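Side-chain contacts in alginate lyase (Bacteroides ovatus, PDB 3NNB), which probably depolymerises alginate by cleaving the glycosidic links between its uronic acid units through beta-elimination, as other alginate lyases do: residues A[343-348]-A[373-378]; A[285-290]-A[347-352]; A[55-60]-A[146-151]; A[61-66]-A[165-170]; A[109-114]-A[125-130]. All coordinates share one frame; numbering follows the deposited sequence. Where two conformers were deposited one is given.

Contact 1: residues A[343-348]-A[373-378]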
# COMPACT_ATOMS: atom_id res chain seq x y z
N ALA A 343 -4.00 -4.75 -14.01
CA ALA A 343 -3.68 -6.15 -14.25
C ALA A 343 -2.42 -6.31 -15.13
O ALA A 343 -1.63 -7.20 -14.92
CB ALA A 343 -4.88 -6.86 -14.87
N CYS A 344 -2.29 -5.46 -16.16
CA CYS A 344 -1.14 -5.49 -17.04
C CYS A 344 0.18 -5.20 -16.28
O CYS A 344 1.26 -5.72 -16.65
CB CYS A 344 -1.32 -4.46 -18.16
SG CYS A 344 -2.64 -4.90 -19.33
N TRP A 345 0.09 -4.35 -15.23
CA TRP A 345 1.24 -4.07 -14.39
C TRP A 345 1.47 -5.14 -13.32
O TRP A 345 2.61 -5.37 -12.94
CB TRP A 345 1.16 -2.65 -13.82
CG TRP A 345 1.40 -1.69 -14.91
CD1 TRP A 345 0.48 -1.06 -15.66
CD2 TRP A 345 2.69 -1.30 -15.43
NE1 TRP A 345 1.10 -0.31 -16.64
CE2 TRP A 345 2.46 -0.41 -16.48
CE3 TRP A 345 4.01 -1.60 -15.08
CZ2 TRP A 345 3.50 0.17 -17.21
CZ3 TRP A 345 5.03 -1.03 -15.81
CH2 TRP A 345 4.77 -0.17 -16.86
N ILE A 346 0.43 -5.83 -12.87
CA ILE A 346 0.64 -7.07 -12.12
C ILE A 346 1.54 -8.01 -12.93
O ILE A 346 2.45 -8.65 -12.37
CB ILE A 346 -0.72 -7.73 -11.73
CG1 ILE A 346 -1.47 -6.87 -10.68
CG2 ILE A 346 -0.56 -9.17 -11.22
CD1 ILE A 346 -0.78 -6.72 -9.28
N LEU A 347 1.26 -8.14 -14.24
CA LEU A 347 2.02 -9.04 -15.10
C LEU A 347 3.49 -8.62 -15.27
O LEU A 347 4.38 -9.45 -15.19
CB LEU A 347 1.35 -9.21 -16.45
CG LEU A 347 0.03 -9.95 -16.43
CD1 LEU A 347 -0.43 -10.14 -17.85
CD2 LEU A 347 0.11 -11.31 -15.71
N ARG A 348 3.74 -7.32 -15.41
CA ARG A 348 5.12 -6.79 -15.37
C ARG A 348 5.85 -7.20 -14.10
O ARG A 348 6.97 -7.69 -14.14
CB ARG A 348 5.06 -5.27 -15.44
CG ARG A 348 6.37 -4.53 -15.20
CD ARG A 348 7.48 -4.78 -16.24
NE ARG A 348 7.13 -4.32 -17.58
CZ ARG A 348 7.36 -3.10 -18.08
NH1 ARG A 348 7.95 -2.14 -17.39
NH2 ARG A 348 6.99 -2.84 -19.32
N LYS A 373 4.14 7.93 -17.27
CA LYS A 373 3.60 7.48 -15.98
C LYS A 373 4.71 6.93 -15.12
O LYS A 373 5.63 6.26 -15.60
CB LYS A 373 2.53 6.39 -16.19
CG LYS A 373 1.26 6.87 -16.90
CD LYS A 373 0.60 8.08 -16.25
CE LYS A 373 -0.75 8.43 -16.90
NZ LYS A 373 -1.39 9.64 -16.31
N ARG A 374 4.65 7.27 -13.85
CA ARG A 374 5.66 6.90 -12.87
C ARG A 374 5.95 5.42 -12.80
O ARG A 374 7.07 5.03 -12.49
CB ARG A 374 5.24 7.41 -11.49
CG ARG A 374 6.36 7.40 -10.51
CD ARG A 374 5.86 7.73 -9.10
NE ARG A 374 5.34 9.09 -9.05
CZ ARG A 374 4.90 9.68 -7.94
NH1 ARG A 374 4.94 9.02 -6.77
NH2 ARG A 374 4.46 10.92 -8.00
N ILE A 375 4.96 4.58 -13.06
CA ILE A 375 5.12 3.15 -12.90
C ILE A 375 6.23 2.60 -13.83
O ILE A 375 6.88 1.63 -13.50
CB ILE A 375 3.76 2.42 -13.08
CG1 ILE A 375 3.85 1.01 -12.56
CG2 ILE A 375 3.30 2.52 -14.55
CD1 ILE A 375 2.47 0.44 -12.20
N HIS A 376 6.50 3.29 -14.94
CA HIS A 376 7.59 2.88 -15.82
C HIS A 376 8.97 2.95 -15.15
O HIS A 376 9.92 2.21 -15.49
CB HIS A 376 7.61 3.71 -17.09
CG HIS A 376 6.46 3.48 -18.01
ND1 HIS A 376 6.34 2.33 -18.78
CD2 HIS A 376 5.40 4.26 -18.32
CE1 HIS A 376 5.26 2.44 -19.54
NE2 HIS A 376 4.67 3.59 -19.27
N LEU A 377 9.10 3.83 -14.17
CA LEU A 377 10.32 4.00 -13.43
C LEU A 377 10.47 2.96 -12.29
O LEU A 377 11.57 2.50 -12.01
CB LEU A 377 10.35 5.40 -12.80
CG LEU A 377 10.31 6.64 -13.70
CD1 LEU A 377 10.25 7.93 -12.87
CD2 LEU A 377 11.52 6.67 -14.70
N ILE A 378 9.35 2.61 -11.68
CA ILE A 378 9.34 1.81 -10.45
C ILE A 378 9.36 0.32 -10.76
O ILE A 378 9.98 -0.46 -10.03
CB ILE A 378 8.07 2.13 -9.60
CG1 ILE A 378 8.06 3.60 -9.20
CG2 ILE A 378 8.01 1.21 -8.37
CD1 ILE A 378 9.35 4.06 -8.56
O HOH W 1 7.90 0.17 -19.32
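Trp-345 drives the edge of its six-membered ring against the face of the His-376 imidazole, a T-shaped pair with planes at 84° and centroids 5.1 Å apart. The benzo corner does the touching, Trp-345 CH2 lying 3.5 Å from His-376 ND1. Ile-375 takes one face of the same indole. Its CG2 sits over the six-membered ring in a CH-pi contact, 3.6 Å from the centroid, while CD1 runs back along the indole to within 3.6 Å of Trp-345 CG, the two side chains passing in opposite directions. With CG of Trp-345 anti to its own carbonyl carbon (chi1 -71°), the ring stretches from helix 336-351 to the short helix 375-378, joining two helices near the C-terminal end of this mainly helical lyase. A wide, flat residue suits this span, and the indole NE1 is satisfied by Thr-369 OG1. An alanine in place of this tryptophan is likely to open a gap beneath Ile-375 and leave the His-376 face without its aromatic edge. Beside the rings, water 1 accepts from Arg-348 NH1 at 3.0 Å and also hydrogen-bonds His-376 ND1 at 2.7 Å, while Arg-348 NE forms a salt bridge with Glu-360.

Contact 2: residues A[285-290]-A[347-352]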
# COMPACT_ATOMS: atom_id res chain seq x y z
N MSE A 285 0.59 -9.62 -2.51
CA MSE A 285 1.38 -10.84 -2.58
C MSE A 285 2.75 -10.54 -3.20
O MSE A 285 3.77 -10.98 -2.70
CB MSE A 285 0.70 -11.93 -3.40
CG MSE A 285 -0.59 -12.44 -2.76
SE MSE A 285 -1.55 -13.60 -3.95
CE MSE A 285 -3.18 -13.86 -2.91
N LEU A 286 2.75 -9.81 -4.30
CA LEU A 286 3.98 -9.42 -4.98
C LEU A 286 4.84 -8.48 -4.17
O LEU A 286 6.07 -8.56 -4.22
CB LEU A 286 3.69 -8.90 -6.39
CG LEU A 286 3.07 -9.92 -7.35
CD1 LEU A 286 2.52 -9.30 -8.65
CD2 LEU A 286 4.12 -10.97 -7.75
N ASP A 287 4.22 -7.59 -3.39
CA ASP A 287 4.98 -6.78 -2.44
C ASP A 287 5.71 -7.69 -1.43
O ASP A 287 6.87 -7.48 -1.16
CB ASP A 287 4.04 -5.85 -1.64
CG ASP A 287 3.55 -4.66 -2.45
OD1 ASP A 287 4.13 -4.27 -3.48
OD2 ASP A 287 2.50 -4.12 -2.03
N MSE A 288 5.04 -8.72 -0.90
CA MSE A 288 5.68 -9.66 -0.00
C MSE A 288 6.80 -10.39 -0.72
O MSE A 288 7.86 -10.63 -0.14
CB MSE A 288 4.67 -10.65 0.56
CG MSE A 288 5.23 -11.54 1.67
SE MSE A 288 6.08 -10.56 3.11
CE MSE A 288 5.13 -11.36 4.53
N CYS A 289 6.57 -10.81 -1.97
CA CYS A 289 7.63 -11.51 -2.72
C CYS A 289 8.86 -10.61 -2.84
O CYS A 289 9.99 -11.08 -2.70
CB CYS A 289 7.14 -11.85 -4.14
SG CYS A 289 5.87 -13.15 -4.18
N SER A 290 8.63 -9.31 -3.11
CA SER A 290 9.73 -8.35 -3.25
C SER A 290 10.50 -8.20 -1.94
O SER A 290 11.73 -8.36 -1.91
CB SER A 290 9.20 -6.99 -3.73
OG SER A 290 8.58 -7.14 -5.00
N LEU A 347 1.26 -8.14 -14.24
CA LEU A 347 2.02 -9.04 -15.10
C LEU A 347 3.49 -8.62 -15.27
O LEU A 347 4.38 -9.45 -15.19
CB LEU A 347 1.35 -9.21 -16.45
CG LEU A 347 0.03 -9.95 -16.43
CD1 LEU A 347 -0.43 -10.14 -17.85
CD2 LEU A 347 0.11 -11.31 -15.71
N ARG A 348 3.74 -7.32 -15.41
CA ARG A 348 5.12 -6.79 -15.37
C ARG A 348 5.85 -7.20 -14.10
O ARG A 348 6.97 -7.69 -14.14
CB ARG A 348 5.06 -5.27 -15.44
CG ARG A 348 6.37 -4.53 -15.20
CD ARG A 348 7.48 -4.78 -16.24
NE ARG A 348 7.13 -4.32 -17.58
CZ ARG A 348 7.36 -3.10 -18.08
NH1 ARG A 348 7.95 -2.14 -17.39
NH2 ARG A 348 6.99 -2.84 -19.32
N ARG A 349 5.18 -7.02 -12.97
CA ARG A 349 5.80 -7.31 -11.68
C ARG A 349 6.07 -8.79 -11.52
O ARG A 349 7.14 -9.18 -11.03
CB ARG A 349 4.93 -6.74 -10.57
CG ARG A 349 4.82 -5.23 -10.67
CD ARG A 349 3.66 -4.68 -9.87
NE ARG A 349 3.81 -4.92 -8.45
CZ ARG A 349 2.87 -4.62 -7.53
NH1 ARG A 349 1.70 -4.04 -7.86
NH2 ARG A 349 3.14 -4.89 -6.28
N ALA A 350 5.12 -9.62 -11.91
CA ALA A 350 5.28 -11.09 -11.83
C ALA A 350 6.45 -11.58 -12.70
O ALA A 350 7.13 -12.55 -12.35
CB ALA A 350 3.96 -11.81 -12.23
N SER A 351 6.64 -10.91 -13.83
CA SER A 351 7.69 -11.28 -14.78
C SER A 351 9.08 -11.15 -14.17
O SER A 351 10.01 -11.78 -14.64
CB SER A 351 7.57 -10.45 -16.06
OG SER A 351 8.18 -9.16 -15.94
N PHE A 352 9.24 -10.36 -13.11
CA PHE A 352 10.52 -10.25 -12.42
C PHE A 352 10.87 -11.58 -11.72
O PHE A 352 12.05 -11.89 -11.56
CB PHE A 352 10.53 -9.18 -11.34
CG PHE A 352 10.25 -7.78 -11.82
CD1 PHE A 352 10.15 -7.44 -13.16
CD2 PHE A 352 10.14 -6.77 -10.87
CE1 PHE A 352 9.93 -6.13 -13.54
CE2 PHE A 352 9.89 -5.43 -11.27
CZ PHE A 352 9.80 -5.14 -12.61
O HOH W 2 6.11 -6.10 -6.86
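Asp-287 and Arg-349 form a salt bridge at a buried helix-helix contact, with Leu-286 packed beside them, between helix 274-293 and the C-terminal turns of helix 336-351. The segments run nearly side by side, their axes 27° apart and 10.6 Å from each other at closest approach, a distance that long side chains must bridge. Arg-349 was modelled in two conformers, and in the one described its chain bends at chi3 (63°), which brings NH2 within reach of the Asp-287 carboxylate. NH2 of Arg-349 then meets OD1 of Asp-287 at 3.0 Å, the oxygen approaching at the guanidinium edge, with the carboxylate and guanidinium planes 32° apart. The aliphatic root of the arginine serves apolar packing, since CD1 of Leu-286 touches its CB at 4.0 Å. That methyl also approaches the backbone N of Ala-350, where a small residue lets the leucine come close. Water 2 adds an indirect link: it accepts from Arg-349 NE at 3.0 Å and donates to Ser-290 OG at 3.3 Å. Asp-287 OD2 accepts from Tyr-169 OH; with Arg-349 in this conformer, both carboxylate oxygens have partners, and the buried acid is then probably well compensated, by a charge and a phenol.

Contact 3: residues A[55-60]-A[146-151]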
# COMPACT_ATOMS: atom_id res chain seq x y z
N ALA A 55 -11.62 11.45 18.14
CA ALA A 55 -11.97 10.08 18.53
C ALA A 55 -12.44 10.04 19.98
O ALA A 55 -12.18 10.95 20.77
CB ALA A 55 -10.75 9.17 18.35
N ASP A 56 -13.05 8.93 20.33
CA ASP A 56 -13.59 8.73 21.70
C ASP A 56 -12.51 8.55 22.79
O ASP A 56 -12.85 8.36 23.97
CB ASP A 56 -14.60 7.57 21.68
CG ASP A 56 -15.98 7.99 21.21
OD1 ASP A 56 -16.19 9.16 20.86
OD2 ASP A 56 -16.86 7.10 21.16
N SER A 57 -11.23 8.62 22.42
CA SER A 57 -10.18 8.80 23.39
C SER A 57 -10.11 10.23 23.92
O SER A 57 -9.48 10.47 24.95
CB SER A 57 -8.83 8.52 22.74
OG SER A 57 -8.63 9.45 21.69
N GLY A 58 -10.71 11.17 23.19
CA GLY A 58 -10.65 12.58 23.51
C GLY A 58 -9.34 13.24 23.11
O GLY A 58 -9.15 14.42 23.40
N ASP A 59 -8.47 12.49 22.43
CA ASP A 59 -7.16 12.99 22.00
C ASP A 59 -7.15 13.12 20.49
O ASP A 59 -7.21 12.11 19.77
CB ASP A 59 -6.05 12.02 22.47
CG ASP A 59 -4.66 12.53 22.22
OD1 ASP A 59 -4.48 13.63 21.63
OD2 ASP A 59 -3.73 11.81 22.67
N LYS A 60 -7.06 14.36 20.00
CA LYS A 60 -7.07 14.68 18.58
C LYS A 60 -5.86 14.06 17.88
O LYS A 60 -5.87 13.83 16.67
CB LYS A 60 -7.08 16.21 18.40
CG LYS A 60 -7.08 16.73 16.96
CD LYS A 60 -8.46 16.85 16.37
CE LYS A 60 -9.26 17.95 17.02
NZ LYS A 60 -10.67 17.95 16.51
N LEU A 146 -3.63 2.63 15.68
CA LEU A 146 -4.85 2.81 14.90
C LEU A 146 -6.05 2.22 15.67
O LEU A 146 -6.94 1.61 15.10
CB LEU A 146 -4.69 2.19 13.49
CG LEU A 146 -3.87 3.07 12.52
CD1 LEU A 146 -2.40 2.70 12.67
CD2 LEU A 146 -4.30 2.87 11.09
N THR A 147 -6.13 2.51 16.98
CA THR A 147 -7.28 2.10 17.77
C THR A 147 -8.59 2.64 17.21
O THR A 147 -9.63 1.96 17.32
CB THR A 147 -7.08 2.51 19.26
OG1 THR A 147 -5.89 1.87 19.70
CG2 THR A 147 -8.29 2.06 20.13
N TYR A 148 -8.54 3.81 16.56
CA TYR A 148 -9.75 4.44 16.02
C TYR A 148 -9.77 4.47 14.49
O TYR A 148 -10.40 5.31 13.90
CB TYR A 148 -9.98 5.80 16.66
CG TYR A 148 -10.21 5.65 18.17
CD1 TYR A 148 -11.46 5.29 18.66
CD2 TYR A 148 -9.16 5.78 19.08
CE1 TYR A 148 -11.67 5.09 20.03
CE2 TYR A 148 -9.36 5.56 20.42
CZ TYR A 148 -10.63 5.25 20.91
OH TYR A 148 -10.83 5.02 22.28
N GLY A 149 -9.02 3.53 13.88
CA GLY A 149 -9.06 3.34 12.43
C GLY A 149 -10.38 2.70 12.03
O GLY A 149 -10.78 1.68 12.59
N GLN A 150 -11.01 3.27 11.01
CA GLN A 150 -12.30 2.78 10.49
C GLN A 150 -13.39 2.50 11.52
O GLN A 150 -14.00 1.42 11.57
CB GLN A 150 -12.12 1.62 9.52
CG GLN A 150 -11.38 2.02 8.28
CD GLN A 150 -11.43 0.98 7.19
OE1 GLN A 150 -12.39 0.19 7.10
NE2 GLN A 150 -10.40 0.98 6.34
N THR A 151 -13.59 3.51 12.35
CA THR A 151 -14.85 3.69 13.10
C THR A 151 -16.02 3.72 12.15
O THR A 151 -15.88 4.07 10.96
CB THR A 151 -14.86 5.03 13.89
OG1 THR A 151 -14.92 6.16 13.00
CG2 THR A 151 -13.66 5.14 14.86
O HOH W 3 -13.11 5.19 23.86
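Ala-55 opens a type I beta turn closed by the bond from Gly-58 N to Ala-55 O, 2.8 Å, and faces Tyr-148, which is the third residue of a second type I turn, from Leu-146 to Gly-149. Gly-58 has a positive phi, which a residue without a side chain adopts easily. Across the contact the phenol ring does most of the work. CG of Tyr-148 is anti to its carbonyl carbon (chi1 -62°), which places the ring against the Ala-55 methyl. CB of Ala-55 rests over one face of it, 3.9 Å from the centroid and 25° off the normal, a CH-pi contact shifted toward the root of the ring: its nearest atom is CG of Tyr-148, at 3.6 Å. A methyl is small enough to lie this close to the ring. The opposite face is covered by CG2 of Thr-147, so the ring is sandwiched. Farther out, CB of Ser-57 meets CE2 of Tyr-148 at 3.8 Å. The hydroxyl of this serine is engaged within its own loop, accepting from Asp-59 N at 3.1 Å in an ST turn and bonding to Asp-62. Water 3 bonds Tyr-148 OH at 2.8 Å and donates weakly to Asp-56 O. With an alanine in place of the tyrosine, the methyl of Ala-55 would probably lose the surface it rests on, and water 3 the hydroxyl that holds it. The tyrosine belongs to strand 148-151, which pairs in parallel with strand 64-66 through a backbone bond to Ser-65, while Leu-146 packs on helix 189-208; the turn at 55-58 thus packs against the first residue of this strand, through its ring.

Contact 4: residues A[61-66]-A[165-170]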
# COMPACT_ATOMS: atom_id res chain seq x y z
N HIS A 61 -4.80 13.78 18.64
CA HIS A 61 -3.59 13.18 18.07
C HIS A 61 -3.79 11.70 17.71
O HIS A 61 -2.94 11.11 17.04
CB HIS A 61 -2.42 13.31 19.03
CG HIS A 61 -1.94 14.70 19.23
ND1 HIS A 61 -0.89 15.22 18.50
CD2 HIS A 61 -2.30 15.65 20.13
CE1 HIS A 61 -0.64 16.45 18.93
NE2 HIS A 61 -1.50 16.75 19.91
N ASP A 62 -4.88 11.09 18.17
CA ASP A 62 -5.25 9.79 17.70
C ASP A 62 -5.86 9.84 16.30
O ASP A 62 -6.84 10.55 16.03
CB ASP A 62 -6.22 9.10 18.66
CG ASP A 62 -5.58 8.70 19.99
OD1 ASP A 62 -4.34 8.70 20.13
OD2 ASP A 62 -6.38 8.36 20.90
N TYR A 63 -5.28 9.02 15.42
CA TYR A 63 -5.82 8.81 14.09
C TYR A 63 -7.26 8.32 14.15
O TYR A 63 -7.57 7.44 14.92
CB TYR A 63 -4.94 7.83 13.29
CG TYR A 63 -5.44 7.54 11.89
CD1 TYR A 63 -5.12 8.36 10.82
CD2 TYR A 63 -6.21 6.44 11.65
CE1 TYR A 63 -5.56 8.08 9.55
CE2 TYR A 63 -6.68 6.14 10.37
CZ TYR A 63 -6.35 6.96 9.33
OH TYR A 63 -6.80 6.65 8.05
N MSE A 64 -8.10 8.91 13.32
CA MSE A 64 -9.49 8.50 13.23
C MSE A 64 -9.88 8.50 11.80
O MSE A 64 -9.68 9.50 11.08
CB MSE A 64 -10.40 9.47 14.03
CG MSE A 64 -11.84 8.97 14.10
SE MSE A 64 -12.96 10.31 14.93
CE MSE A 64 -14.69 9.39 14.68
N SER A 65 -10.47 7.40 11.37
CA SER A 65 -11.09 7.35 10.03
C SER A 65 -12.42 6.62 10.10
O SER A 65 -12.76 6.06 11.15
CB SER A 65 -10.19 6.63 9.02
OG SER A 65 -9.98 5.28 9.38
N MSE A 66 -13.16 6.65 9.00
CA MSE A 66 -14.46 5.99 8.87
C MSE A 66 -14.39 4.84 7.88
O MSE A 66 -13.74 4.96 6.83
CB MSE A 66 -15.50 6.99 8.33
CG MSE A 66 -16.93 6.48 8.38
SE MSE A 66 -18.12 7.73 7.44
CE MSE A 66 -17.95 6.94 5.75
N MSE A 165 -6.32 -0.92 9.74
CA MSE A 165 -4.90 -1.16 9.42
C MSE A 165 -4.62 -0.94 7.94
O MSE A 165 -3.52 -0.50 7.58
CB MSE A 165 -4.47 -2.58 9.82
CG MSE A 165 -4.07 -2.73 11.28
SE MSE A 165 -2.49 -1.74 11.75
CE MSE A 165 -1.33 -2.34 10.33
N ILE A 166 -5.58 -1.24 7.07
CA ILE A 166 -5.34 -1.08 5.63
C ILE A 166 -5.06 0.39 5.29
O ILE A 166 -4.42 0.67 4.27
CB ILE A 166 -6.51 -1.70 4.77
CG1 ILE A 166 -6.03 -2.12 3.38
CG2 ILE A 166 -7.72 -0.71 4.63
CD1 ILE A 166 -5.08 -3.30 3.36
N ASP A 167 -5.57 1.33 6.09
CA ASP A 167 -5.42 2.76 5.81
C ASP A 167 -3.95 3.17 5.62
O ASP A 167 -3.66 4.11 4.89
CB ASP A 167 -6.00 3.63 6.93
CG ASP A 167 -7.53 3.58 7.03
OD1 ASP A 167 -8.15 2.71 6.39
OD2 ASP A 167 -8.09 4.39 7.79
N ILE A 168 -3.03 2.50 6.33
CA ILE A 168 -1.63 2.88 6.32
C ILE A 168 -0.77 2.01 5.46
O ILE A 168 0.44 2.04 5.53
CB ILE A 168 -1.03 2.95 7.76
CG1 ILE A 168 -1.15 1.64 8.54
CG2 ILE A 168 -1.64 4.14 8.51
CD1 ILE A 168 -0.09 1.51 9.70
N TYR A 169 -1.40 1.17 4.61
CA TYR A 169 -0.63 0.22 3.80
C TYR A 169 0.46 0.95 2.95
O TYR A 169 1.55 0.40 2.76
CB TYR A 169 -1.52 -0.59 2.88
CG TYR A 169 -0.76 -1.71 2.18
CD1 TYR A 169 -0.61 -2.94 2.80
CD2 TYR A 169 -0.14 -1.51 0.95
CE1 TYR A 169 0.11 -3.95 2.20
CE2 TYR A 169 0.58 -2.52 0.34
CZ TYR A 169 0.70 -3.74 0.99
OH TYR A 169 1.45 -4.75 0.37
N SER A 170 0.17 2.15 2.46
CA SER A 170 1.14 2.93 1.69
C SER A 170 2.43 3.29 2.46
O SER A 170 3.44 3.65 1.82
CB SER A 170 0.53 4.20 1.09
OG SER A 170 0.21 5.13 2.09
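CG of Tyr-63 stands anti to its backbone N (chi1 180°), which extends the phenol until its hydroxyl meets Asp-167, while OG of Ser-65 is set between its own backbone N and carbonyl carbon and reaches the same carboxylate. Both hydroxyls donate to one oxygen: Tyr-63 OH to Asp-167 OD2 at 2.6 Å, and Ser-65 OG to that OD2 also at 2.6 Å. They come from different directions. The serine meets the oxygen nearly in line with its C-O bond, whereas the tyrosine arrives on the anti side, 25° out of the carboxylate plane. Seen from the tyrosine, OD2 lies at the ring edge, in its plane, and the ring and carboxylate planes are 73° apart. Two short bonds fix the buried oxygen. Ser-65 OG also accepts from Gln-150 N, so a hydroxyl suits this place by giving and receiving at once. An aspartate suits its own because one oxygen can take both hydroxyls while the other takes the Gln-150 amide of strand 148-151, limiting rotation. The spacing reflects the alternation of an extended chain, Tyr-63 and Ser-65 pointing one way and Met-64 and Met-66 the other, by which strand 64-66 and the residue before it are tied to the loop before helix 171-180, beside the two-stranded parallel sheet with 148-151.

Contact 5: residues A[109-114]-A[125-130]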
# COMPACT_ATOMS: atom_id res chain seq x y z
N THR A 109 6.43 10.15 -0.64
CA THR A 109 6.87 9.18 -1.66
C THR A 109 7.32 9.91 -2.95
O THR A 109 8.43 9.66 -3.46
CB THR A 109 5.82 8.08 -1.90
OG1 THR A 109 5.73 7.29 -0.70
CG2 THR A 109 6.19 7.18 -3.07
N THR A 110 6.50 10.81 -3.45
CA THR A 110 6.83 11.63 -4.61
C THR A 110 8.15 12.39 -4.40
O THR A 110 9.05 12.40 -5.28
CB THR A 110 5.69 12.64 -4.90
OG1 THR A 110 4.49 11.92 -5.23
CG2 THR A 110 6.04 13.61 -6.01
N LEU A 111 8.26 13.06 -3.26
CA LEU A 111 9.42 13.89 -2.95
C LEU A 111 10.68 13.08 -2.78
O LEU A 111 11.75 13.49 -3.23
CB LEU A 111 9.17 14.79 -1.74
CG LEU A 111 8.09 15.87 -2.06
CD1 LEU A 111 7.46 16.40 -0.72
CD2 LEU A 111 8.64 17.04 -2.97
N GLY A 112 10.60 11.93 -2.11
CA GLY A 112 11.76 11.10 -1.92
C GLY A 112 12.25 10.55 -3.25
O GLY A 112 13.45 10.55 -3.53
N LEU A 113 11.33 10.08 -4.07
CA LEU A 113 11.67 9.62 -5.42
C LEU A 113 12.28 10.79 -6.24
O LEU A 113 13.27 10.62 -6.93
CB LEU A 113 10.44 9.07 -6.11
CG LEU A 113 10.06 7.66 -5.67
CD1 LEU A 113 8.68 7.33 -6.29
CD2 LEU A 113 11.10 6.60 -6.02
N ALA A 114 11.67 11.96 -6.16
CA ALA A 114 12.21 13.13 -6.87
C ALA A 114 13.62 13.47 -6.39
O ALA A 114 14.50 13.76 -7.24
CB ALA A 114 11.26 14.36 -6.71
N GLN A 125 13.99 18.35 1.65
CA GLN A 125 13.65 19.31 2.71
C GLN A 125 12.14 19.38 2.87
O GLN A 125 11.62 19.40 3.99
CB GLN A 125 14.26 20.70 2.41
CG GLN A 125 14.20 21.71 3.56
CD GLN A 125 12.81 22.33 3.77
OE1 GLN A 125 11.91 22.32 2.89
NE2 GLN A 125 12.67 22.94 4.93
N LYS A 126 11.41 19.35 1.75
CA LYS A 126 9.93 19.41 1.84
C LYS A 126 9.38 18.11 2.38
O LYS A 126 8.44 18.13 3.19
CB LYS A 126 9.28 19.75 0.52
CG LYS A 126 7.76 19.89 0.54
CD LYS A 126 7.28 21.26 0.98
CE LYS A 126 5.76 21.35 1.16
NZ LYS A 126 5.23 22.76 1.27
N ALA A 127 9.96 16.99 1.99
CA ALA A 127 9.53 15.72 2.52
C ALA A 127 9.68 15.64 4.02
O ALA A 127 8.79 15.15 4.71
CB ALA A 127 10.27 14.52 1.85
N VAL A 128 10.81 16.11 4.52
CA VAL A 128 11.09 16.13 5.97
C VAL A 128 10.08 17.05 6.69
O VAL A 128 9.69 16.74 7.82
CB VAL A 128 12.60 16.47 6.24
CG1 VAL A 128 12.88 16.69 7.72
CG2 VAL A 128 13.46 15.31 5.74
N ASP A 129 9.64 18.14 6.04
CA ASP A 129 8.62 19.04 6.61
C ASP A 129 7.31 18.26 6.77
O ASP A 129 6.74 18.25 7.86
CB ASP A 129 8.49 20.26 5.72
CG ASP A 129 7.59 21.35 6.26
OD1 ASP A 129 7.25 21.40 7.45
OD2 ASP A 129 7.31 22.24 5.42
N PHE A 130 6.86 17.56 5.72
CA PHE A 130 5.68 16.69 5.86
C PHE A 130 5.85 15.69 7.01
O PHE A 130 4.94 15.48 7.77
CB PHE A 130 5.44 15.86 4.60
CG PHE A 130 4.69 16.60 3.50
CD1 PHE A 130 3.29 16.61 3.52
CD2 PHE A 130 5.35 17.16 2.39
CE1 PHE A 130 2.58 17.23 2.52
CE2 PHE A 130 4.64 17.80 1.38
CZ PHE A 130 3.25 17.85 1.46
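Leu-111 begins its contact at CB, which meets the methyl of Ala-127 at 3.8 Å. From there CG lies anti to the carbonyl carbon (chi1 -67°), and this carries CD1 across to helix 121-136. CD1 meets three residues: CG of Lys-126 at 3.7 Å, the backbone N of Ala-127 at 3.7 Å, and CE2 of the Phe-130 ring at 3.8 Å, reached obliquely. The methyl thus nests between Lys-126 and Phe-130, one turn apart, and the backbone of Ala-127, whose short side chain lets the backbones draw together. The CA atoms of Leu-111 and Ala-127 are 5.8 Å apart, and the axes of the two short segments approach to 8.8 Å. Their directions differ by 153°, so helices 98-118 and 121-136 run antiparallel as a helical hairpin with a very short connection. The family itself belongs to the six-hairpin clan. Lys-126 shares only the aliphatic start of its chain here; beyond a bend at chi2 its NZ bonds to Leu-41 O and Met-43 O. Phe-130 also packs on Ala-107 and Val-108 of the first helix. Side-chain cohesion at this interface is therefore apolar, dependent on close shape matching, while the lysine's charge is led off to carbonyl oxygens beyond it.

From the N terminus, contact 3 opens at 55-60 and contact 4 directly after it at 61-66; they close in the same order, at 146-151 and 165-170, so their loops cross. Both involve the small parallel sheet of strands 64-66 and 148-151. Contact 5 nests inside both loops as the local closure of one helical hairpin. Much later, contact 2 runs from 285-290 to 347-352, and contact 1 starts on the segment where it ends, sharing Leu-347 and Arg-348, then reaches the C-terminal helix. Tyr-169 and Asp-287 link contacts 4 and 2, while Thr-110 and Arg-374 link contacts 5 and 1, bringing early and late parts of the chain together.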